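Uncharacterized protein (Enterococcus faecalis, PDB 3L1W) is of unproven function but may act as a 3'-5' RNA exonuclease, being a member of the endonuclease/exonuclease/phosphatase superfamily with its DNase I-like fold. Local coordinates at residues Gly89-Ser94 and Leu149-Asp154; Asp154-Tyr159 and Tyr218-Gln223; Phe167-Glu170 and Val175-Leu178; Gln184-Leu189 and Gln225-Leu230. All blocks are in the same frame, centred on the assembly; numbering follows the deposited sequence. Where two conformers were deposited one is given.

Interaction 1: Gly89-Ser94 and Leu149-Asp154; sequences GYFWLS and LEELHD. With EDO (1,2-ethanediol), chain K; SO4 (sulfate ion), chain J.
Just past the place where Glu-151 and Leu-152 meet Phe-91, His-153 NE2 donates to sulfate O2 over 3.0 Å at an N-H...O angle of 158°, and holds the sulfate's O1 only weakly. The anion, probably from the crystallisation liquor, lies at the edge of the imidazole near its plane and is also bonded by Lys-182. The contact proper belongs to the two-sheet sandwich of the DNase I-like fold: the junction between helices 138-151 and 153-158 is laid against strand 83-92, an outermost strand of the six-stranded sheet. What binds it is apolar contact around one ring. Glu-151 CG sits 3.6 Å from the centroid of the Phe-91 ring and almost exactly on the ring normal, a CH-pi contact over the face. Its chain gets there by running anti to the backbone N (chi1 -179°) and then bending at chi2, which lays the methylene over the ring and sends the carboxylate onward past it. Glu-151 CB helps at the far end of the same ring, 3.8 Å from Phe-91 CE1. Leu-152 works elsewhere on the ring: its CG comes in obliquely to 3.8 Å from Phe-91 CE2, while its CD1 lies at the ring edge, in the plane. Leu-152 also rests on Trp-114, and Phe-91 on Ala-112, both from the adjoining strand 111-119. Beside the Phe-91 ring sits an ethanediol, probably another crystallisation guest, bonded by Trp-114 NE1 and, weakly, giving its O2 proton to Tyr-90 O at 3.4 Å.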
loop_
_atom_site.group_PDB
_atom_site.type_symbol
_atom_site.label_atom_id
_atom_site.label_comp_id
_atom_site.label_asym_id
_atom_site.label_seq_id
_atom_site.Cartn_x
_atom_site.Cartn_y
_atom_site.Cartn_z
ATOM N N GLY A 89 -15.971 -8.288 24.004
ATOM C CA GLY A 89 -17.385 -8.517 24.168
ATOM C C GLY A 89 -18.165 -8.023 22.978
ATOM O O GLY A 89 -17.603 -7.446 22.040
ATOM N N TYR A 90 -19.466 -8.272 23.012
ATOM C CA TYR A 90 -20.357 -7.750 21.995
ATOM C C TYR A 90 -21.764 -7.637 22.537
ATOM O O TYR A 90 -22.112 -8.249 23.554
ATOM C CB TYR A 90 -20.330 -8.621 20.740
ATOM C CG TYR A 90 -20.926 -10.005 20.889
ATOM C CD1 TYR A 90 -22.173 -10.302 20.353
ATOM C CD2 TYR A 90 -20.222 -11.023 21.517
ATOM C CE1 TYR A 90 -22.716 -11.569 20.461
ATOM C CE2 TYR A 90 -20.761 -12.295 21.637
ATOM C CZ TYR A 90 -22.007 -12.559 21.104
ATOM O OH TYR A 90 -22.548 -13.817 21.211
ATOM N N PHE A 91 -22.569 -6.829 21.863
ATOM C CA PHE A 91 -23.936 -6.601 22.301
ATOM C C PHE A 91 -24.768 -6.146 21.117
ATOM O O PHE A 91 -24.227 -5.726 20.086
ATOM C CB PHE A 91 -23.982 -5.556 23.422
ATOM C CG PHE A 91 -23.287 -4.268 23.082
ATOM C CD1 PHE A 91 -23.980 -3.227 22.492
ATOM C CD2 PHE A 91 -21.937 -4.097 23.351
ATOM C CE1 PHE A 91 -23.339 -2.037 22.180
ATOM C CE2 PHE A 91 -21.293 -2.913 23.047
ATOM C CZ PHE A 91 -21.992 -1.879 22.459
ATOM N N TRP A 92 -26.080 -6.240 21.276
ATOM C CA TRP A 92 -27.022 -5.832 20.247
ATOM C C TRP A 92 -27.352 -4.350 20.366
ATOM O O TRP A 92 -27.417 -3.791 21.466
ATOM C CB TRP A 92 -28.283 -6.710 20.306
ATOM C CG TRP A 92 -28.011 -8.031 19.670
ATOM C CD1 TRP A 92 -28.253 -8.373 18.371
ATOM C CD2 TRP A 92 -27.383 -9.168 20.274
ATOM N NE1 TRP A 92 -27.829 -9.659 18.134
ATOM C CE2 TRP A 92 -27.290 -10.169 19.285
ATOM C CE3 TRP A 92 -26.901 -9.442 21.561
ATOM C CZ2 TRP A 92 -26.743 -11.426 19.541
ATOM C CZ3 TRP A 92 -26.356 -10.690 21.814
ATOM C CH2 TRP A 92 -26.282 -11.667 20.807
ATOM N N LEU A 93 -27.529 -3.708 19.219
ATOM C CA LEU A 93 -27.827 -2.289 19.182
ATOM C C LEU A 93 -29.331 -2.081 19.292
ATOM O O LEU A 93 -29.986 -1.625 18.347
ATOM C CB LEU A 93 -27.267 -1.664 17.898
ATOM C CG LEU A 93 -25.796 -1.977 17.598
ATOM C CD1 LEU A 93 -25.292 -1.123 16.431
ATOM C CD2 LEU A 93 -24.902 -1.760 18.802
ATOM N N SER A 94 -29.860 -2.413 20.467
ATOM C CA SER A 94 -31.290 -2.510 20.685
ATOM C C SER A 94 -31.621 -2.030 22.084
ATOM O O SER A 94 -30.738 -1.580 22.818
ATOM C CB SER A 94 -31.727 -3.963 20.563
ATOM O OG SER A 94 -31.284 -4.699 21.692
ATOM N N LEU A 149 -22.754 4.097 22.511
ATOM C CA LEU A 149 -22.161 5.107 23.377
ATOM C C LEU A 149 -22.613 4.966 24.825
ATOM O O LEU A 149 -21.858 5.266 25.751
ATOM C CB LEU A 149 -22.450 6.509 22.847
ATOM C CG LEU A 149 -21.788 6.764 21.491
ATOM C CD1 LEU A 149 -22.096 8.156 20.968
ATOM C CD2 LEU A 149 -20.283 6.558 21.586
ATOM N N GLU A 150 -23.850 4.527 25.017
ATOM C CA GLU A 150 -24.367 4.308 26.361
ATOM C C GLU A 150 -23.798 3.021 26.958
ATOM O O GLU A 150 -23.337 2.999 28.104
ATOM C CB GLU A 150 -25.894 4.240 26.327
ATOM C CG GLU A 150 -26.553 5.566 25.989
ATOM C CD GLU A 150 -28.072 5.499 26.014
ATOM O OE1 GLU A 150 -28.624 4.378 26.135
ATOM O OE2 GLU A 150 -28.711 6.571 25.907
ATOM N N GLU A 151 -23.835 1.951 26.171
ATOM C CA GLU A 151 -23.456 0.635 26.655
ATOM C C GLU A 151 -21.979 0.587 27.029
ATOM O O GLU A 151 -21.597 -0.081 28.000
ATOM C CB GLU A 151 -23.793 -0.432 25.607
ATOM C CG GLU A 151 -23.472 -1.861 26.008
ATOM C CD GLU A 151 -24.460 -2.455 27.019
ATOM O OE1 GLU A 151 -25.503 -1.829 27.305
ATOM O OE2 GLU A 151 -24.181 -3.560 27.530
ATOM N N LEU A 152 -21.154 1.303 26.266
ATOM C CA LEU A 152 -19.718 1.344 26.515
ATOM C C LEU A 152 -19.275 2.673 27.127
ATOM O O LEU A 152 -18.095 3.009 27.091
ATOM C CB LEU A 152 -18.931 1.075 25.226
ATOM C CG LEU A 152 -19.055 -0.331 24.635
ATOM C CD1 LEU A 152 -18.391 -0.455 23.240
ATOM C CD2 LEU A 152 -18.472 -1.359 25.593
ATOM N N HIS A 153 -20.215 3.426 27.692
ATOM C CA HIS A 153 -19.897 4.765 28.192
ATOM C C HIS A 153 -18.705 4.760 29.150
ATOM O O HIS A 153 -17.782 5.560 29.002
ATOM C CB HIS A 153 -21.114 5.397 28.873
ATOM C CG HIS A 153 -20.913 6.827 29.264
ATOM N ND1 HIS A 153 -20.244 7.198 30.410
ATOM C CD2 HIS A 153 -21.306 7.979 28.669
ATOM C CE1 HIS A 153 -20.222 8.515 30.499
ATOM N NE2 HIS A 153 -20.863 9.013 29.458
ATOM N N ASP A 154 -18.725 3.851 30.122
ATOM C CA ASP A 154 -17.653 3.770 31.112
ATOM C C ASP A 154 -16.278 3.476 30.503
ATOM O O ASP A 154 -15.273 4.088 30.890
ATOM C CB ASP A 154 -17.988 2.723 32.179
ATOM C CG ASP A 154 -18.141 1.317 31.600
ATOM O OD1 ASP A 154 -18.464 1.180 30.395
ATOM O OD2 ASP A 154 -17.940 0.344 32.359
HETATM C C1 EDO K . -21.413 -4.896 27.528
HETATM O O1 EDO K . -20.676 -3.982 28.355
HETATM C C2 EDO K . -20.739 -4.978 26.165
HETATM O O2 EDO K . -20.441 -6.333 25.807
HETATM S S SO4 J . -21.834 12.295 28.555
HETATM O O1 SO4 J . -22.338 11.149 27.804
HETATM O O2 SO4 J . -20.558 11.959 29.182
HETATM O O3 SO4 J . -21.656 13.424 27.647
HETATM O O4 SO4 J . -22.796 12.665 29.589
#

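Interaction 2: Asp154-Tyr159 and Tyr218-Gln223; sequences DKIAQY and YVKGWQ
Hydrogen bonds dominate this contact, and both come from one ammonium group: Lys-220 NZ donates to Ile-156 O at 2.8 Å and to Tyr-159 O at 2.9 Å. The two carbonyls are met differently. Ile-156 O is approached almost head-on, with a C=O...N angle of 171°, whereas at Tyr-159 O the nitrogen stands well above the carbonyl plane. Tyr-159 is the first residue to leave helical geometry, so the lysine ties the end of helix 153-158 to the chain leaving it; its positive charge probably suits the negative end of the helix dipole. Thr-161 OG1 is a further hydrogen-bonding partner of Tyr-159 O.

Apolar contact is slight. Lys-220 stays extended through its methylenes and bends only at the last torsion (chi4 -77°), and on the way its CD passes Ile-156 CG2 at 4.0 Å.

Backbone shape matters too: Gly-221, with positive phi, marks the step between strand 215-220 of the six-stranded sheet and strand 222-229 of the seven-stranded one. Lys-220 closes strand 215-220, hydrogen-bonded through its backbone to Thr-161 in strand 161-164, while helix 153-158 lies over the same sheet with Ile-156 on Leu-127 and Ile-129 of strand 126-132.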
loop_
_atom_site.group_PDB
_atom_site.type_symbol
_atom_site.label_atom_id
_atom_site.label_comp_id
_atom_site.label_asym_id
_atom_site.label_seq_id
_atom_site.Cartn_x
_atom_site.Cartn_y
_atom_site.Cartn_z
ATOM N N ASP A 154 -18.725 3.851 30.122
ATOM C CA ASP A 154 -17.653 3.770 31.112
ATOM C C ASP A 154 -16.278 3.476 30.503
ATOM O O ASP A 154 -15.273 4.088 30.890
ATOM C CB ASP A 154 -17.988 2.723 32.179
ATOM C CG ASP A 154 -18.141 1.317 31.600
ATOM O OD1 ASP A 154 -18.464 1.180 30.395
ATOM O OD2 ASP A 154 -17.940 0.344 32.359
ATOM N N LYS A 155 -16.230 2.536 29.562
ATOM C CA LYS A 155 -14.973 2.161 28.927
ATOM C C LYS A 155 -14.430 3.281 28.056
ATOM O O LYS A 155 -13.229 3.556 28.051
ATOM C CB LYS A 155 -15.156 0.920 28.051
ATOM C CG LYS A 155 -15.421 -0.371 28.791
ATOM C CD LYS A 155 -15.308 -1.553 27.830
ATOM C CE LYS A 155 -16.130 -2.732 28.301
ATOM N NZ LYS A 155 -15.699 -3.206 29.645
ATOM N N ILE A 156 -15.318 3.907 27.290
ATOM C CA ILE A 156 -14.923 5.031 26.448
ATOM C C ILE A 156 -14.353 6.181 27.276
ATOM O O ILE A 156 -13.375 6.815 26.889
ATOM C CB ILE A 156 -16.107 5.531 25.606
ATOM C CG1 ILE A 156 -16.480 4.480 24.560
ATOM C CG2 ILE A 156 -15.752 6.814 24.899
ATOM C CD1 ILE A 156 -17.821 4.759 23.899
ATOM N N ALA A 157 -14.958 6.441 28.423
ATOM C CA ALA A 157 -14.496 7.513 29.289
ATOM C C ALA A 157 -13.120 7.203 29.872
ATOM O O ALA A 157 -12.312 8.103 30.097
ATOM C CB ALA A 157 -15.508 7.751 30.406
ATOM N N GLN A 158 -12.861 5.923 30.103
ATOM C CA GLN A 158 -11.665 5.484 30.814
ATOM C C GLN A 158 -10.443 5.314 29.906
ATOM O O GLN A 158 -9.310 5.560 30.327
ATOM C CB GLN A 158 -11.966 4.167 31.543
ATOM C CG GLN A 158 -10.836 3.651 32.426
ATOM C CD GLN A 158 -11.258 2.436 33.240
ATOM O OE1 GLN A 158 -10.448 1.829 33.947
ATOM N NE2 GLN A 158 -12.537 2.076 33.141
ATOM N N TYR A 159 -10.665 4.893 28.661
ATOM C CA TYR A 159 -9.554 4.550 27.776
ATOM C C TYR A 159 -9.508 5.354 26.474
ATOM O O TYR A 159 -10.544 5.769 25.952
ATOM C CB TYR A 159 -9.616 3.062 27.378
ATOM C CG TYR A 159 -9.707 2.088 28.529
ATOM C CD1 TYR A 159 -8.602 1.815 29.322
ATOM C CD2 TYR A 159 -10.892 1.420 28.805
ATOM C CE1 TYR A 159 -8.683 0.918 30.375
ATOM C CE2 TYR A 159 -10.984 0.523 29.857
ATOM C CZ TYR A 159 -9.872 0.275 30.632
ATOM O OH TYR A 159 -9.950 -0.620 31.673
ATOM N N TYR A 218 -12.811 6.980 13.843
ATOM C CA TYR A 218 -12.941 8.055 14.827
ATOM C C TYR A 218 -12.014 7.778 16.002
ATOM O O TYR A 218 -11.891 6.631 16.452
ATOM C CB TYR A 218 -14.395 8.160 15.318
ATOM C CG TYR A 218 -15.275 9.049 14.464
ATOM C CD1 TYR A 218 -15.230 10.428 14.604
ATOM C CD2 TYR A 218 -16.174 8.508 13.546
ATOM C CE1 TYR A 218 -16.037 11.257 13.837
ATOM C CE2 TYR A 218 -16.996 9.327 12.770
ATOM C CZ TYR A 218 -16.920 10.702 12.925
ATOM O OH TYR A 218 -17.720 11.532 12.179
ATOM N N VAL A 219 -11.374 8.823 16.510
ATOM C CA VAL A 219 -10.395 8.645 17.573
ATOM C C VAL A 219 -10.676 9.508 18.792
ATOM O O VAL A 219 -11.185 10.628 18.681
ATOM C CB VAL A 219 -8.954 8.908 17.064
ATOM C CG1 VAL A 219 -8.617 7.967 15.902
ATOM C CG2 VAL A 219 -8.782 10.357 16.643
ATOM N N LYS A 220 -10.355 8.961 19.958
ATOM C CA LYS A 220 -10.356 9.717 21.206
ATOM C C LYS A 220 -9.108 9.329 21.979
ATOM O O LYS A 220 -8.913 8.157 22.303
ATOM C CB LYS A 220 -11.609 9.426 22.040
ATOM C CG LYS A 220 -11.537 9.929 23.493
ATOM C CD LYS A 220 -12.582 9.235 24.340
ATOM C CE LYS A 220 -12.343 9.420 25.832
ATOM N NZ LYS A 220 -11.247 8.548 26.339
ATOM N N GLY A 221 -8.250 10.308 22.244
ATOM C CA GLY A 221 -7.029 10.072 22.998
ATOM C C GLY A 221 -5.858 9.602 22.155
ATOM O O GLY A 221 -4.962 8.917 22.655
ATOM N N TRP A 222 -5.863 9.958 20.872
ATOM C CA TRP A 222 -4.804 9.545 19.952
ATOM C C TRP A 222 -4.255 10.701 19.139
ATOM O O TRP A 222 -4.982 11.621 18.781
ATOM C CB TRP A 222 -5.311 8.498 18.957
ATOM C CG TRP A 222 -5.787 7.238 19.581
ATOM C CD1 TRP A 222 -7.054 6.958 20.000
ATOM C CD2 TRP A 222 -5.004 6.073 19.857
ATOM N NE1 TRP A 222 -7.109 5.694 20.528
ATOM C CE2 TRP A 222 -5.865 5.126 20.447
ATOM C CE3 TRP A 222 -3.660 5.739 19.663
ATOM C CZ2 TRP A 222 -5.426 3.865 20.848
ATOM C CZ3 TRP A 222 -3.227 4.487 20.061
ATOM C CH2 TRP A 222 -4.107 3.567 20.646
ATOM N N GLN A 223 -2.967 10.629 18.834
ATOM C CA GLN A 223 -2.374 11.486 17.820
ATOM C C GLN A 223 -2.465 10.750 16.492
ATOM O O GLN A 223 -2.072 9.590 16.400
ATOM C CB GLN A 223 -0.905 11.767 18.127
ATOM C CG GLN A 223 -0.255 12.674 17.081
ATOM C CD GLN A 223 1.234 12.875 17.293
ATOM O OE1 GLN A 223 1.875 12.140 18.044
ATOM N NE2 GLN A 223 1.794 13.876 16.620
#

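Interaction 3: Phe167-Glu170 and Val175-Leu178; sequences FNAE and VHQL
Phe-167 meets helix 174-179 through one corner of its ring, with CD1 3.8 Å from His-176 CE1. The two rings are nearly parallel, 12° between planes, but are slid so far apart that they barely overlap, their centroids standing 5.3 Å from each other. Tyr-216 and Tyr-218 close in on the same phenylalanine ring. Asn-168 points away from the helix; its ND2 bonds Leu-133 O and its backbone N bonds Asp-166 OD1. Asp-166, Phe-167 and Asn-168 belong to a Gly-Asp-Phe-Asn sequence, a signature of the endonuclease/exonuclease/phosphatase family that in relatives contributes to the active site, so this loop probably borders it here as well. Ala-169 turns back to the helix and works at both ends: its CB packs 3.8 Å from Val-175 CG1, and its O takes the N-H of His-176 NE2 at 3.0 Å. That bond is straight at the donor (164°) and lies near the imidazole plane, yet the nitrogen stands above the carbonyl plane of Ala-169. The other ring nitrogen, His-176 ND1, is tied to Tyr-218 OH, which pins the imidazole's rotation from both sides. Glu-170 brings only its backbone here, with O 3.1 Å from His-176 CD2.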
loop_
_atom_site.group_PDB
_atom_site.type_symbol
_atom_site.label_atom_id
_atom_site.label_comp_id
_atom_site.label_asym_id
_atom_site.label_seq_id
_atom_site.Cartn_x
_atom_site.Cartn_y
_atom_site.Cartn_z
ATOM N N PHE A 167 -20.393 3.258 9.008
ATOM C CA PHE A 167 -21.466 4.024 9.639
ATOM C C PHE A 167 -22.706 4.068 8.763
ATOM O O PHE A 167 -23.769 4.491 9.221
ATOM C CB PHE A 167 -21.014 5.462 9.948
ATOM C CG PHE A 167 -20.095 5.569 11.131
ATOM C CD1 PHE A 167 -20.389 6.425 12.186
ATOM C CD2 PHE A 167 -18.936 4.826 11.185
ATOM C CE1 PHE A 167 -19.530 6.520 13.278
ATOM C CE2 PHE A 167 -18.081 4.916 12.275
ATOM C CZ PHE A 167 -18.386 5.759 13.316
ATOM N N ASN A 168 -22.570 3.653 7.500
ATOM C CA ASN A 168 -23.675 3.771 6.549
ATOM C C ASN A 168 -24.230 5.191 6.484
ATOM O O ASN A 168 -25.401 5.388 6.162
ATOM C CB ASN A 168 -24.807 2.780 6.889
ATOM C CG ASN A 168 -24.688 1.469 6.117
ATOM O OD1 ASN A 168 -24.424 1.470 4.910
ATOM N ND2 ASN A 168 -24.902 0.349 6.801
ATOM N N ALA A 169 -23.385 6.184 6.762
ATOM C CA ALA A 169 -23.845 7.572 6.823
ATOM C C ALA A 169 -22.799 8.521 6.270
ATOM O O ALA A 169 -21.642 8.462 6.674
ATOM C CB ALA A 169 -24.179 7.965 8.264
ATOM N N GLU A 170 -23.216 9.402 5.360
ATOM C CA GLU A 170 -22.345 10.483 4.897
ATOM C C GLU A 170 -22.147 11.496 6.031
ATOM O O GLU A 170 -22.882 11.484 7.019
ATOM C CB GLU A 170 -22.921 11.167 3.652
ATOM C CG GLU A 170 -23.220 10.211 2.489
ATOM C CD GLU A 170 -22.015 9.911 1.607
ATOM O OE1 GLU A 170 -21.081 10.742 1.517
ATOM O OE2 GLU A 170 -22.011 8.832 0.981
ATOM N N VAL A 175 -25.912 11.208 13.264
ATOM C CA VAL A 175 -25.055 10.283 13.986
ATOM C C VAL A 175 -23.621 10.811 14.105
ATOM O O VAL A 175 -22.971 10.606 15.124
ATOM C CB VAL A 175 -25.090 8.854 13.385
ATOM C CG1 VAL A 175 -24.505 8.833 11.977
ATOM C CG2 VAL A 175 -24.350 7.869 14.310
ATOM N N HIS A 176 -23.136 11.516 13.083
ATOM C CA HIS A 176 -21.776 12.045 13.137
ATOM C C HIS A 176 -21.669 13.196 14.127
ATOM O O HIS A 176 -20.648 13.361 14.792
ATOM C CB HIS A 176 -21.283 12.471 11.749
ATOM C CG HIS A 176 -20.984 11.318 10.849
ATOM N ND1 HIS A 176 -19.876 10.514 11.013
ATOM C CD2 HIS A 176 -21.660 10.815 9.790
ATOM C CE1 HIS A 176 -19.874 9.576 10.082
ATOM N NE2 HIS A 176 -20.951 9.733 9.330
ATOM N N GLN A 177 -22.722 13.992 14.227
ATOM C CA GLN A 177 -22.749 15.084 15.195
ATOM C C GLN A 177 -22.676 14.524 16.607
ATOM O O GLN A 177 -22.002 15.073 17.480
ATOM C CB GLN A 177 -24.005 15.948 15.022
ATOM C CG GLN A 177 -23.989 16.792 13.757
ATOM C CD GLN A 177 -22.778 17.706 13.687
ATOM O OE1 GLN A 177 -21.911 17.550 12.824
ATOM N NE2 GLN A 177 -22.705 18.658 14.610
ATOM N N LEU A 178 -23.360 13.405 16.834
ATOM C CA LEU A 178 -23.348 12.770 18.147
ATOM C C LEU A 178 -21.955 12.237 18.469
ATOM O O LEU A 178 -21.406 12.456 19.557
ATOM C CB LEU A 178 -24.365 11.628 18.195
ATOM C CG LEU A 178 -24.390 10.800 19.480
ATOM C CD1 LEU A 178 -24.755 11.677 20.661
ATOM C CD2 LEU A 178 -25.370 9.648 19.342
#

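Interaction 4: Gln184-Leu189 and Gln225-Leu230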
loop_
_atom_site.group_PDB
_atom_site.type_symbol
_atom_site.label_atom_id
_atom_site.label_comp_id
_atom_site.label_asym_id
_atom_site.label_seq_id
_atom_site.Cartn_x
_atom_site.Cartn_y
_atom_site.Cartn_z
ATOM N N GLN A 184 -12.916 12.530 17.242
ATOM C CA GLN A 184 -12.559 13.281 16.043
ATOM C C GLN A 184 -12.391 12.343 14.857
ATOM O O GLN A 184 -11.878 11.236 15.011
ATOM C CB GLN A 184 -11.251 14.044 16.257
ATOM C CG GLN A 184 -11.312 15.101 17.326
ATOM C CD GLN A 184 -10.025 15.904 17.387
ATOM O OE1 GLN A 184 -8.980 15.395 17.801
ATOM N NE2 GLN A 184 -10.090 17.161 16.966
ATOM N N ASP A 185 -12.819 12.787 13.677
ATOM C CA ASP A 185 -12.611 12.030 12.450
ATOM C C ASP A 185 -11.136 12.090 12.059
ATOM O O ASP A 185 -10.621 13.149 11.690
ATOM C CB ASP A 185 -13.489 12.591 11.327
ATOM C CG ASP A 185 -13.371 11.802 10.040
ATOM O OD1 ASP A 185 -12.463 10.957 9.925
ATOM O OD2 ASP A 185 -14.192 12.039 9.128
ATOM N N SER A 186 -10.459 10.950 12.148
ATOM C CA SER A 186 -9.013 10.897 11.905
ATOM C C SER A 186 -8.567 11.454 10.546
ATOM O O SER A 186 -7.465 11.981 10.427
ATOM C CB SER A 186 -8.511 9.460 12.069
ATOM O OG SER A 186 -9.079 8.611 11.085
ATOM N N LYS A 187 -9.405 11.333 9.521
ATOM C CA LYS A 187 -8.962 11.710 8.177
ATOM C C LYS A 187 -8.849 13.221 7.969
ATOM O O LYS A 187 -8.297 13.666 6.957
ATOM C CB LYS A 187 -9.822 11.054 7.080
ATOM C CG LYS A 187 -11.229 11.624 6.910
ATOM C CD LYS A 187 -11.861 11.085 5.620
ATOM C CE LYS A 187 -13.314 11.538 5.438
ATOM N NZ LYS A 187 -14.256 10.977 6.462
ATOM N N ASN A 188 -9.357 14.004 8.923
ATOM C CA ASN A 188 -9.209 15.460 8.865
ATOM C C ASN A 188 -8.077 15.973 9.757
ATOM O O ASN A 188 -7.838 17.182 9.833
ATOM C CB ASN A 188 -10.514 16.153 9.263
ATOM C CG ASN A 188 -11.640 15.884 8.285
ATOM O OD1 ASN A 188 -11.399 15.645 7.108
ATOM N ND2 ASN A 188 -12.879 15.922 8.772
ATOM N N LEU A 189 -7.385 15.053 10.420
ATOM C CA LEU A 189 -6.387 15.417 11.421
ATOM C C LEU A 189 -4.955 15.432 10.903
ATOM O O LEU A 189 -4.067 16.016 11.533
ATOM C CB LEU A 189 -6.473 14.489 12.628
ATOM C CG LEU A 189 -7.745 14.590 13.464
ATOM C CD1 LEU A 189 -7.601 13.700 14.674
ATOM C CD2 LEU A 189 -8.029 16.036 13.864
ATOM N N GLN A 225 -1.171 10.343 12.676
ATOM C CA GLN A 225 -0.014 10.635 11.825
ATOM C C GLN A 225 -0.371 10.700 10.349
ATOM O O GLN A 225 0.249 11.442 9.577
ATOM C CB GLN A 225 1.075 9.580 12.012
ATOM C CG GLN A 225 1.947 9.801 13.225
ATOM C CD GLN A 225 1.289 9.327 14.487
ATOM O OE1 GLN A 225 1.027 10.114 15.401
ATOM N NE2 GLN A 225 1.004 8.029 14.551
ATOM N N GLN A 226 -1.355 9.899 9.958
ATOM C CA GLN A 226 -1.844 9.888 8.593
ATOM C C GLN A 226 -2.978 8.886 8.440
ATOM O O GLN A 226 -3.218 8.046 9.313
ATOM C CB GLN A 226 -0.726 9.554 7.621
ATOM C CG GLN A 226 -0.116 8.199 7.851
ATOM C CD GLN A 226 0.821 7.811 6.732
ATOM O OE1 GLN A 226 0.443 7.067 5.829
ATOM N NE2 GLN A 226 2.046 8.321 6.778
ATOM N N THR A 227 -3.725 9.043 7.357
ATOM C CA THR A 227 -4.817 8.136 7.045
ATOM C C THR A 227 -4.750 7.831 5.556
ATOM O O THR A 227 -4.106 8.559 4.802
ATOM C CB THR A 227 -6.196 8.741 7.381
ATOM O OG1 THR A 227 -6.338 10.005 6.720
ATOM C CG2 THR A 227 -6.344 8.959 8.895
ATOM N N ALA A 228 -5.404 6.750 5.142
ATOM C CA ALA A 228 -5.468 6.410 3.718
ATOM C C ALA A 228 -6.682 5.560 3.387
ATOM O O ALA A 228 -7.135 4.755 4.204
ATOM C CB ALA A 228 -4.191 5.682 3.278
ATOM N N SER A 229 -7.202 5.739 2.175
ATOM C CA SER A 229 -8.178 4.815 1.604
ATOM C C SER A 229 -7.420 4.001 0.563
ATOM O O SER A 229 -6.792 4.576 -0.330
ATOM C CB SER A 229 -9.323 5.572 0.933
ATOM O OG SER A 229 -10.119 6.249 1.895
ATOM N N LEU A 230 -7.481 2.675 0.663
ATOM C CA LEU A 230 -6.611 1.810 -0.140
ATOM C C LEU A 230 -7.332 1.301 -1.389
ATOM O O LEU A 230 -8.353 0.634 -1.293
ATOM C CB LEU A 230 -6.139 0.626 0.717
ATOM C CG LEU A 230 -5.453 1.058 2.020
ATOM C CD1 LEU A 230 -5.075 -0.147 2.867
ATOM C CD2 LEU A 230 -4.211 1.913 1.714
HETATM O O HOH W 1 -5.389 12.287 8.398
#
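Lys-187, whose CA and CB lie against Thr-227, is steadied by the one flat group that matters here, the carboxylate of Asp-185. Lys-187 N reaches Asp-185 OD1 from above the carboxylate plane at 3.1 Å, closing an Asx turn, while Lys-187 NZ comes to the syn lone pair of Asp-185 OD2 at 2.9 Å, a salt bridge. The same lysine can do both because its CG lies between the backbone N and the carbonyl carbon (chi1 73°), and after two extended torsions a bend at chi4 turns the ammonium to Asp-185 OD2. Asp-185 O meanwhile accepts from Asn-188 N, three residues on, as suits the short 3-10 segment 186-188.

Thr-227 presses on this segment with two branches. Its CG2 lies 3.5 Å from Ser-186 OG, and its OG1 comes to 3.5 Å from Lys-187 CA. In the fold this is a bridge between the two sheets of the sandwich: strand 184-185 is an outermost strand of the six-stranded sheet, and strand 222-229 lies in the seven-stranded one, next to strand 191-193. The backbones come close, with Lys-187 CA 5.6 Å from Thr-227 CA, yet the polar link runs through a water. That water donates to Ser-186 O at 2.9 Å and is hydrogen-bonded to Thr-227 OG1 at 3.0 Å. Both side-chain oxygens have stronger partners elsewhere, Thr-227 OG1 with His-192 ND1 and Ser-186 OG with Ile-217 O. Gln-226 and Ala-228 point away from the 3-10 turn, and Phe-33 of the second subunit packs against them.

How the interactions relate
Interactions 1, 3 and 4 are buried, while interaction 2 is only partly so and relies on a charged group more than on packing. Interactions 1 and 2 share Asp-154 and helix 153-158, and join through Leu-149 CD2 on Ile-156 CD1, so the helix pair is fixed to different strands of one sheet. Leu-149 CD1 also touches Leu-178 of interaction 3. Tyr-218 of interaction 2 reaches interaction 3 through hydroxyl and ring, and interaction 4 through its ring. Strands 215-220 and 184-185 are neighbours in one sheet; segment 218-223 runs on into strand 222-229, where Thr-227 serves interaction 4 and a water replaces direct bonds. Interaction 3 alone uses an imidazole-to-carbonyl bond.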